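4-oxalocrotonate decarboxylase NahK (Pseudomonas putida, PDB 5D2K) catalyses the metal-assisted decarboxylation of (3E)-2-oxohex-3-enedioate to 2-oxopent-4-enoate and carbon dioxide, a step in the breakdown of naphthalene. Local coordinates at residues 68-73 / 214-219; 50-55 / 227-232; 89-94 / 171-176. The protein carries 1 engineered substitution. All coordinates share one frame; numbering follows the deposited sequence.

Contact 1: residues 68-73 / 214-219; sequences LKMGLT and LSSVAM. With OOG (2-oxoadipic acid), chain D.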
loop_
_atom_site.group_PDB
_atom_site.type_symbol
_atom_site.label_atom_id
_atom_site.label_comp_id
_atom_site.label_asym_id
_atom_site.label_seq_id
_atom_site.Cartn_x
_atom_site.Cartn_y
_atom_site.Cartn_z
ATOM N N LEU A 68 -2.909 -5.532 -4.515
ATOM C CA LEU A 68 -3.186 -5.249 -3.115
ATOM C C LEU A 68 -1.922 -4.693 -2.463
ATOM O O LEU A 68 -0.820 -4.940 -2.961
ATOM C CB LEU A 68 -3.633 -6.517 -2.371
ATOM C CG LEU A 68 -4.889 -7.209 -2.882
ATOM C CD1 LEU A 68 -5.031 -8.579 -2.220
ATOM C CD2 LEU A 68 -6.125 -6.341 -2.654
ATOM N N LYS A 69 -2.070 -3.946 -1.368
ATOM C CA LYS A 69 -0.905 -3.498 -0.601
ATOM C C LYS A 69 -1.064 -3.821 0.877
ATOM O O LYS A 69 -2.168 -3.865 1.408
ATOM C CB LYS A 69 -0.613 -1.989 -0.792
ATOM C CG LYS A 69 -1.796 -1.014 -0.700
ATOM C CD LYS A 69 -2.053 -0.464 0.703
ATOM C CE LYS A 69 -0.859 0.286 1.290
ATOM N NZ LYS A 69 -0.773 1.783 1.071
ATOM N N MET A 70 0.060 -4.108 1.514
ATOM C CA MET A 70 0.130 -4.212 2.967
ATOM C C MET A 70 0.759 -2.951 3.514
ATOM O O MET A 70 1.726 -2.426 2.932
ATOM C CB MET A 70 0.932 -5.440 3.384
ATOM C CG MET A 70 0.154 -6.738 3.220
ATOM S SD MET A 70 -1.126 -6.944 4.461
ATOM C CE MET A 70 -0.129 -7.150 5.924
ATOM N N GLY A 71 0.214 -2.460 4.620
ATOM C CA GLY A 71 0.738 -1.263 5.248
ATOM C C GLY A 71 1.041 -1.457 6.717
ATOM O O GLY A 71 0.466 -2.341 7.370
ATOM N N LEU A 72 1.939 -0.615 7.227
ATOM C CA LEU A 72 2.346 -0.639 8.626
ATOM C C LEU A 72 2.896 -2.014 8.988
ATOM O O LEU A 72 2.442 -2.666 9.928
ATOM C CB LEU A 72 1.180 -0.254 9.532
ATOM C CG LEU A 72 0.502 1.042 9.061
ATOM C CD1 LEU A 72 -0.619 1.435 9.993
ATOM C CD2 LEU A 72 1.517 2.188 8.898
ATOM N N THR A 73 3.889 -2.438 8.224
ATOM C CA THR A 73 4.494 -3.749 8.399
ATOM C C THR A 73 5.926 -3.635 8.904
ATOM O O THR A 73 6.542 -4.624 9.272
ATOM C CB THR A 73 4.497 -4.556 7.078
ATOM O OG1 THR A 73 5.179 -3.818 6.053
ATOM C CG2 THR A 73 3.076 -4.844 6.625
ATOM N N LEU A 214 8.019 -11.866 2.582
ATOM C CA LEU A 214 7.056 -12.935 2.313
ATOM C C LEU A 214 6.140 -13.183 3.526
ATOM O O LEU A 214 5.032 -13.706 3.374
ATOM C CB LEU A 214 7.786 -14.215 1.896
ATOM C CG LEU A 214 8.523 -14.138 0.558
ATOM C CD1 LEU A 214 9.057 -15.504 0.154
ATOM C CD2 LEU A 214 7.615 -13.559 -0.541
ATOM N N SER A 215 6.572 -12.779 4.725
ATOM C CA SER A 215 5.693 -12.885 5.898
ATOM C C SER A 215 4.529 -11.912 5.788
ATOM O O SER A 215 3.451 -12.147 6.327
ATOM C CB SER A 215 6.466 -12.630 7.198
ATOM O OG SER A 215 7.395 -13.688 7.444
ATOM N N SER A 216 4.759 -10.803 5.093
ATOM C CA SER A 216 3.697 -9.852 4.828
ATOM C C SER A 216 2.621 -10.459 3.923
ATOM O O SER A 216 1.419 -10.224 4.120
ATOM C CB SER A 216 4.291 -8.592 4.195
ATOM O OG SER A 216 3.286 -7.609 4.024
ATOM N N VAL A 217 3.060 -11.229 2.927
ATOM C CA VAL A 217 2.157 -11.936 2.027
ATOM C C VAL A 217 1.315 -12.952 2.820
ATOM O O VAL A 217 0.103 -13.055 2.622
ATOM C CB VAL A 217 2.923 -12.652 0.884
ATOM C CG1 VAL A 217 1.959 -13.448 -0.006
ATOM C CG2 VAL A 217 3.703 -11.647 0.043
ATOM N N ALA A 218 1.956 -13.702 3.714
ATOM C CA ALA A 218 1.222 -14.661 4.546
ATOM C C ALA A 218 0.197 -13.927 5.403
ATOM O O ALA A 218 -0.957 -14.350 5.514
ATOM C CB ALA A 218 2.194 -15.471 5.432
ATOM N N MET A 219 0.611 -12.805 5.983
ATOM C CA MET A 219 -0.294 -12.036 6.822
ATOM C C MET A 219 -1.487 -11.515 6.019
ATOM O O MET A 219 -2.616 -11.535 6.503
ATOM C CB MET A 219 0.435 -10.876 7.491
ATOM C CG MET A 219 -0.453 -10.110 8.438
ATOM S SD MET A 219 0.421 -8.847 9.356
ATOM C CE MET A 219 1.474 -9.883 10.370
HETATM C C2 OOG D . -0.725 4.156 5.604
HETATM C C3 OOG D . -0.059 3.420 4.454
HETATM C C4 OOG D . 0.944 2.409 4.971
HETATM C C6 OOG D . 3.100 1.174 4.182
HETATM O O4 OOG D . 3.793 0.706 3.248
HETATM O O3 OOG D . 3.499 1.110 5.372
HETATM C C5 OOG D . 1.784 1.834 3.853
HETATM C C1 OOG D . -0.023 5.476 5.854
HETATM O O1 OOG D . -0.634 6.573 5.696
HETATM O O2 OOG D . 1.179 5.471 6.229
HETATM O O5 OOG D . 1.447 1.876 2.690
#
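Met-70 and Ser-216 join strand 65-71 to helix 213-225, which packs against the mixed sheet of the FAH-type fold on the side turned from the ligand. Side chains alternate along the strand: Met-70 points to the helix, whereas Lys-69 starts out away from it, and its bent chain brings NZ to 2-oxoadipate. The hydroxyl OG of Ser-216 lies 3.3 Å from CB of Met-70, but this is contact, not bonding; that oxygen is hydrogen-bonded to the carbonyl O of Thr-239. With CG beside the backbone N (chi1 -76°) and further bends at chi2 and chi3, the Met-70 chain folds over Ser-216; in one of two modelled conformers of Met-219 the two methionines cross at about a right angle. CG2 of Thr-73 adds a looser touch on Ser-216 OG. Replacing Met-70 by an alanine would probably leave a gap between strand and helix where CG and the thioether now cover Ser-216. On the ligand side, NZ of Lys-69 donates to O5 of 2-oxoadipate and also forms a salt bridge with Glu-147, a magnesium ligand. At Gly-71 a CB would collide with C4, and N of Leu-72 gives a nearly straight bond (167°) to O3 of 2-oxoadipate, 3.0 Å long.

Contact 2: residues 50-55 / 227-232; sequences VQWEIR and RGEHIP. With EDO (1,2-ethanediol), chain E.
Trp-52, on helix 44-60, carries the guanidinium of Arg-227 flat on one face of its indole, a cation-pi stack with centres 4.4 Å apart and planes only 12° from parallel. The close part of the contact is here. NE of Arg-227 sits over the pyrrole side of the ring, 3.5 Å from NE1 of Trp-52, and the two side chains slide past each other in opposite directions. A bend at chi3 (63°) brings the guanidinium over the ring. The indole N-H is used elsewhere, in a hydrogen bond to the hydroxyl of Tyr-88, and NH2 of Arg-227 makes a salt bridge with Asp-49, about one helical turn before Trp-52. Farther along the indole the fit is looser: CG of Glu-229 approaches CH2 of Trp-52 obliquely at 3.8 Å, the carboxylate tilted 27° from the ring. Gly-228, between the two, is the C' residue of the Schellman motif that ends helix 213-225. Beyond them, on the loose side, Arg-55 does not meet the loop directly; its NH1 and NH2 grip the two oxygens of a 1,2-ethanediol, probably from the crystallisation liquor, whose C2 lies 3.7 Å from CD of Pro-232. With no hydrogen bond across it, the link rests on a cation held against an aromatic face, with Asp-49 likely to offset the charge of Arg-227.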
loop_
_atom_site.group_PDB
_atom_site.type_symbol
_atom_site.label_atom_id
_atom_site.label_comp_id
_atom_site.label_asym_id
_atom_site.label_seq_id
_atom_site.Cartn_x
_atom_site.Cartn_y
_atom_site.Cartn_z
ATOM N N VAL A 50 -16.264 -0.330 4.578
ATOM C CA VAL A 50 -16.190 0.908 3.824
ATOM C C VAL A 50 -15.139 0.801 2.710
ATOM O O VAL A 50 -15.412 1.175 1.571
ATOM C CB VAL A 50 -15.891 2.106 4.747
ATOM C CG1 VAL A 50 -15.591 3.370 3.941
ATOM C CG2 VAL A 50 -17.063 2.346 5.695
ATOM N N GLN A 51 -13.958 0.277 3.033
ATOM C CA GLN A 51 -12.908 0.122 2.030
ATOM C C GLN A 51 -13.349 -0.745 0.851
ATOM O O GLN A 51 -13.120 -0.389 -0.316
ATOM C CB GLN A 51 -11.643 -0.487 2.646
ATOM C CG GLN A 51 -10.476 -0.505 1.646
ATOM C CD GLN A 51 -9.302 -1.333 2.120
ATOM O OE1 GLN A 51 -9.010 -2.393 1.557
ATOM N NE2 GLN A 51 -8.601 -0.845 3.139
ATOM N N TRP A 52 -13.979 -1.885 1.144
ATOM C CA TRP A 52 -14.401 -2.770 0.069
ATOM C C TRP A 52 -15.559 -2.163 -0.732
ATOM O O TRP A 52 -15.735 -2.476 -1.910
ATOM C CB TRP A 52 -14.785 -4.156 0.611
ATOM C CG TRP A 52 -13.603 -5.039 0.942
ATOM C CD1 TRP A 52 -12.887 -5.038 2.097
ATOM C CD2 TRP A 52 -13.021 -6.058 0.106
ATOM N NE1 TRP A 52 -11.893 -5.993 2.043
ATOM C CE2 TRP A 52 -11.951 -6.628 0.828
ATOM C CE3 TRP A 52 -13.296 -6.534 -1.184
ATOM C CZ2 TRP A 52 -11.156 -7.658 0.309
ATOM C CZ3 TRP A 52 -12.508 -7.563 -1.700
ATOM C CH2 TRP A 52 -11.448 -8.107 -0.953
ATOM N N GLU A 53 -16.336 -1.274 -0.113
ATOM C CA GLU A 53 -17.367 -0.571 -0.862
ATOM C C GLU A 53 -16.734 0.455 -1.801
ATOM O O GLU A 53 -17.211 0.642 -2.914
ATOM C CB GLU A 53 -18.380 0.091 0.079
ATOM C CG GLU A 53 -19.397 1.012 -0.595
ATOM C CD GLU A 53 -20.268 0.381 -1.668
ATOM O OE1 GLU A 53 -20.349 -0.869 -1.783
ATOM O OE2 GLU A 53 -20.902 1.173 -2.409
ATOM N N ILE A 54 -15.653 1.105 -1.375
ATOM C CA ILE A 54 -14.936 2.001 -2.281
ATOM C C ILE A 54 -14.384 1.196 -3.455
ATOM O O ILE A 54 -14.490 1.618 -4.613
ATOM C CB ILE A 54 -13.799 2.753 -1.559
ATOM C CG1 ILE A 54 -14.385 3.692 -0.488
ATOM C CG2 ILE A 54 -12.983 3.558 -2.548
ATOM C CD1 ILE A 54 -13.322 4.437 0.321
ATOM N N ARG A 55 -13.808 0.028 -3.164
ATOM C CA ARG A 55 -13.373 -0.867 -4.240
ATOM C C ARG A 55 -14.511 -1.171 -5.223
ATOM O O ARG A 55 -14.305 -1.125 -6.443
ATOM C CB ARG A 55 -12.805 -2.181 -3.671
ATOM C CG ARG A 55 -12.274 -3.113 -4.755
ATOM C CD ARG A 55 -11.740 -4.427 -4.197
ATOM N NE ARG A 55 -11.499 -5.374 -5.289
ATOM C CZ ARG A 55 -10.576 -6.331 -5.257
ATOM N NH1 ARG A 55 -9.809 -6.480 -4.190
ATOM N NH2 ARG A 55 -10.426 -7.138 -6.301
ATOM N N ARG A 227 -12.606 -12.210 6.161
ATOM C CA ARG A 227 -13.785 -11.838 5.395
ATOM C C ARG A 227 -14.162 -12.874 4.334
ATOM O O ARG A 227 -14.956 -12.592 3.447
ATOM C CB ARG A 227 -13.568 -10.470 4.726
ATOM C CG ARG A 227 -13.290 -9.351 5.724
ATOM C CD ARG A 227 -13.014 -8.013 5.015
ATOM N NE ARG A 227 -14.158 -7.532 4.250
ATOM C CZ ARG A 227 -15.115 -6.757 4.759
ATOM N NH1 ARG A 227 -15.065 -6.389 6.034
ATOM N NH2 ARG A 227 -16.119 -6.353 3.991
ATOM N N GLY A 228 -13.586 -14.071 4.422
ATOM C CA GLY A 228 -13.848 -15.109 3.444
ATOM C C GLY A 228 -13.191 -14.876 2.089
ATOM O O GLY A 228 -13.572 -15.480 1.091
ATOM N N GLU A 229 -12.210 -13.977 2.055
ATOM C CA GLU A 229 -11.507 -13.646 0.815
ATOM C C GLU A 229 -10.142 -14.318 0.777
ATOM O O GLU A 229 -9.672 -14.816 1.804
ATOM C CB GLU A 229 -11.334 -12.132 0.684
ATOM C CG GLU A 229 -12.638 -11.342 0.736
ATOM C CD GLU A 229 -13.466 -11.468 -0.531
ATOM O OE1 GLU A 229 -12.929 -11.890 -1.572
ATOM O OE2 GLU A 229 -14.665 -11.127 -0.480
ATOM N N HIS A 230 -9.505 -14.323 -0.394
ATOM C CA HIS A 230 -8.156 -14.879 -0.507
ATOM C C HIS A 230 -7.349 -14.133 -1.567
ATOM O O HIS A 230 -7.828 -13.157 -2.153
ATOM C CB HIS A 230 -8.204 -16.379 -0.830
ATOM C CG HIS A 230 -8.673 -16.688 -2.217
ATOM N ND1 HIS A 230 -10.010 -16.714 -2.558
ATOM C CD2 HIS A 230 -7.988 -16.982 -3.347
ATOM C CE1 HIS A 230 -10.124 -17.017 -3.840
ATOM N NE2 HIS A 230 -8.913 -17.183 -4.343
ATOM N N ILE A 231 -6.115 -14.576 -1.793
ATOM C CA ILE A 231 -5.287 -13.982 -2.832
ATOM C C ILE A 231 -5.312 -14.846 -4.079
ATOM O O ILE A 231 -4.721 -15.920 -4.095
ATOM C CB ILE A 231 -3.822 -13.831 -2.375
ATOM C CG1 ILE A 231 -3.737 -13.206 -0.978
ATOM C CG2 ILE A 231 -3.031 -13.004 -3.389
ATOM C CD1 ILE A 231 -2.302 -13.184 -0.426
ATOM N N PRO A 232 -6.004 -14.400 -5.134
ATOM C CA PRO A 232 -6.001 -15.209 -6.361
ATOM C C PRO A 232 -4.617 -15.306 -7.010
ATOM O O PRO A 232 -3.763 -14.434 -6.814
ATOM C CB PRO A 232 -6.983 -14.456 -7.277
ATOM C CG PRO A 232 -7.823 -13.627 -6.344
ATOM C CD PRO A 232 -6.887 -13.224 -5.243
HETATM C C1 EDO E . -7.047 -8.733 -6.215
HETATM O O1 EDO E . -8.178 -8.725 -7.094
HETATM C C2 EDO E . -7.396 -9.542 -4.977
HETATM O O2 EDO E . -8.310 -8.814 -4.149
#

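Contact 3: residues 89-94 / 171-176; sequences GFLADY and TRFITG
Leu-91 and Phe-173 form the apolar centre of this contact, with CB of Leu-91 4.1 Å from CE1 of Phe-173. The leucine lies over one face of the ring: its CD1 is 4.2 Å above the ring plane, displaced toward the rim. Carbonyl O of Ala-92 instead comes to the ring edge, 4.3 Å from CE1 of Phe-173. The ring reaches this place with CG set between the backbone N and the carbonyl carbon (chi1 68°). A looser second patch brings Arg-172 to Tyr-94, whose carbonyl O lies over the guanidinium face, 4.3 Å from CD of Arg-172. Arg-172 folds back on its own strand: its NH1 donates to O of Thr-171 over 2.8 Å, with that oxygen near the guanidinium plane but NH1 45° out of the carbonyl plane. That bond restrains the arginine, while the hydroxyl of Tyr-94 is hydrogen-bonded to Glu-26 and Lys-58. In the next shell the Phe-173 ring also meets Phe-236 and Val-66. No hydrogen bond joins the two segments: strand 87-92 pairs with strand 65-71, and strand 170-175 with strand 139-149. The two strands thus belong to the same mixed sheet without pairing with each other, and meet through side chains, with helix 44-60 packed on Phe-90 and Ala-92.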
loop_
_atom_site.group_PDB
_atom_site.type_symbol
_atom_site.label_atom_id
_atom_site.label_comp_id
_atom_site.label_asym_id
_atom_site.label_seq_id
_atom_site.Cartn_x
_atom_site.Cartn_y
_atom_site.Cartn_z
ATOM N N GLY A 89 -4.893 -2.623 1.784
ATOM C CA GLY A 89 -5.786 -1.869 0.920
ATOM C C GLY A 89 -5.627 -2.381 -0.499
ATOM O O GLY A 89 -4.837 -3.299 -0.748
ATOM N N PHE A 90 -6.382 -1.812 -1.434
ATOM C CA PHE A 90 -6.325 -2.262 -2.825
ATOM C C PHE A 90 -5.688 -1.220 -3.742
ATOM O O PHE A 90 -5.602 -0.037 -3.391
ATOM C CB PHE A 90 -7.737 -2.602 -3.336
ATOM C CG PHE A 90 -8.634 -1.397 -3.473
ATOM C CD1 PHE A 90 -8.622 -0.630 -4.634
ATOM C CD2 PHE A 90 -9.460 -1.012 -2.429
ATOM C CE1 PHE A 90 -9.429 0.497 -4.751
ATOM C CE2 PHE A 90 -10.267 0.100 -2.536
ATOM C CZ PHE A 90 -10.252 0.863 -3.701
ATOM N N LEU A 91 -5.260 -1.668 -4.921
ATOM C CA LEU A 91 -4.639 -0.797 -5.922
ATOM C C LEU A 91 -5.474 -0.762 -7.204
ATOM O O LEU A 91 -5.714 -1.805 -7.833
ATOM C CB LEU A 91 -3.214 -1.277 -6.230
ATOM C CG LEU A 91 -2.295 -1.409 -5.015
ATOM C CD1 LEU A 91 -0.994 -2.089 -5.430
ATOM C CD2 LEU A 91 -1.996 -0.043 -4.412
ATOM N N ALA A 92 -5.937 0.426 -7.584
ATOM C CA ALA A 92 -6.664 0.593 -8.842
ATOM C C ALA A 92 -5.711 0.846 -10.006
ATOM O O ALA A 92 -4.590 1.361 -9.813
ATOM C CB ALA A 92 -7.668 1.731 -8.725
ATOM N N ASP A 93 -6.148 0.517 -11.220
ATOM C CA ASP A 93 -5.235 0.608 -12.355
ATOM C C ASP A 93 -4.669 2.021 -12.579
ATOM O O ASP A 93 -3.478 2.153 -12.873
ATOM C CB ASP A 93 -5.881 0.056 -13.650
ATOM C CG ASP A 93 -7.280 0.593 -13.952
ATOM O OD1 ASP A 93 -7.741 1.620 -13.407
ATOM O OD2 ASP A 93 -7.914 -0.046 -14.826
ATOM N N TYR A 94 -5.473 3.068 -12.401
ATOM C CA TYR A 94 -4.972 4.424 -12.669
ATOM C C TYR A 94 -3.978 4.897 -11.599
ATOM O O TYR A 94 -3.378 5.969 -11.746
ATOM C CB TYR A 94 -6.128 5.428 -12.806
ATOM C CG TYR A 94 -6.911 5.653 -11.528
ATOM C CD1 TYR A 94 -6.538 6.639 -10.629
ATOM C CD2 TYR A 94 -8.028 4.889 -11.237
ATOM C CE1 TYR A 94 -7.257 6.846 -9.453
ATOM C CE2 TYR A 94 -8.749 5.082 -10.066
ATOM C CZ TYR A 94 -8.353 6.070 -9.181
ATOM O OH TYR A 94 -9.068 6.287 -8.016
ATOM N N THR A 171 -2.631 5.804 -3.353
ATOM C CA THR A 171 -2.967 6.722 -4.440
ATOM C C THR A 171 -2.137 6.524 -5.725
ATOM O O THR A 171 -2.698 6.627 -6.818
ATOM C CB THR A 171 -2.878 8.211 -3.951
ATOM O OG1 THR A 171 -3.771 9.028 -4.720
ATOM C CG2 THR A 171 -1.454 8.786 -4.019
ATOM N N ARG A 172 -0.833 6.232 -5.613
ATOM C CA ARG A 172 -0.020 5.904 -6.793
ATOM C C ARG A 172 1.009 4.851 -6.443
ATOM O O ARG A 172 1.370 4.704 -5.279
ATOM C CB ARG A 172 0.735 7.120 -7.352
ATOM C CG ARG A 172 -0.125 8.340 -7.732
ATOM C CD ARG A 172 -0.871 8.149 -9.050
ATOM N NE ARG A 172 -1.601 9.376 -9.403
ATOM C CZ ARG A 172 -2.853 9.639 -9.045
ATOM N NH1 ARG A 172 -3.554 8.763 -8.329
ATOM N NH2 ARG A 172 -3.411 10.793 -9.403
ATOM N N PHE A 173 1.485 4.133 -7.456
ATOM C CA PHE A 173 2.651 3.276 -7.262
ATOM C C PHE A 173 3.460 3.239 -8.549
ATOM O O PHE A 173 2.913 3.314 -9.649
ATOM C CB PHE A 173 2.246 1.863 -6.801
ATOM C CG PHE A 173 1.508 1.051 -7.832
ATOM C CD1 PHE A 173 0.120 1.132 -7.954
ATOM C CD2 PHE A 173 2.196 0.182 -8.671
ATOM C CE1 PHE A 173 -0.553 0.372 -8.908
ATOM C CE2 PHE A 173 1.532 -0.578 -9.620
ATOM C CZ PHE A 173 0.157 -0.490 -9.745
ATOM N N ILE A 174 4.777 3.143 -8.383
ATOM C CA ILE A 174 5.729 3.191 -9.495
ATOM C C ILE A 174 6.570 1.916 -9.516
ATOM O O ILE A 174 7.325 1.665 -8.579
ATOM C CB ILE A 174 6.687 4.409 -9.376
ATOM C CG1 ILE A 174 5.923 5.692 -9.027
ATOM C CG2 ILE A 174 7.514 4.573 -10.656
ATOM C CD1 ILE A 174 6.717 6.693 -8.171
ATOM N N THR A 175 6.453 1.110 -10.567
ATOM C CA THR A 175 7.275 -0.096 -10.674
ATOM C C THR A 175 8.498 0.197 -11.530
ATOM O O THR A 175 8.464 1.072 -12.409
ATOM C CB THR A 175 6.510 -1.289 -11.284
ATOM O OG1 THR A 175 6.080 -0.964 -12.612
ATOM C CG2 THR A 175 5.305 -1.668 -10.421
ATOM N N GLY A 176 9.591 -0.508 -11.277
ATOM C CA GLY A 176 10.776 -0.293 -12.079
ATOM C C GLY A 176 11.890 -1.259 -11.746
ATOM O O GLY A 176 11.652 -2.296 -11.129
#

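The three contacts lie at the corners of a nearly equilateral triangle, with centres 15 to 16 Å apart. Their first segments follow in the order 50-55, 68-73, 89-94 and their second in the order 171-176, 214-219, 227-232, so contact 3 is innermost along the chain and contact 2 outermost. Contacts 1 and 3 share the mixed sheet through antiparallel strands 65-71 and 87-92. Helix 44-60 of contact 2 leads directly into strand 65-71, and OE1 of Gln-51 lies 3.3 Å from CA of Gly-89. Strand 65-71, which carries Lys-69, thus has helix 213-225 on its Met-70 side and strand 87-92 beside it; contact 2, nearer the surface, joins helix 44-60 to the loop after helix 213-225.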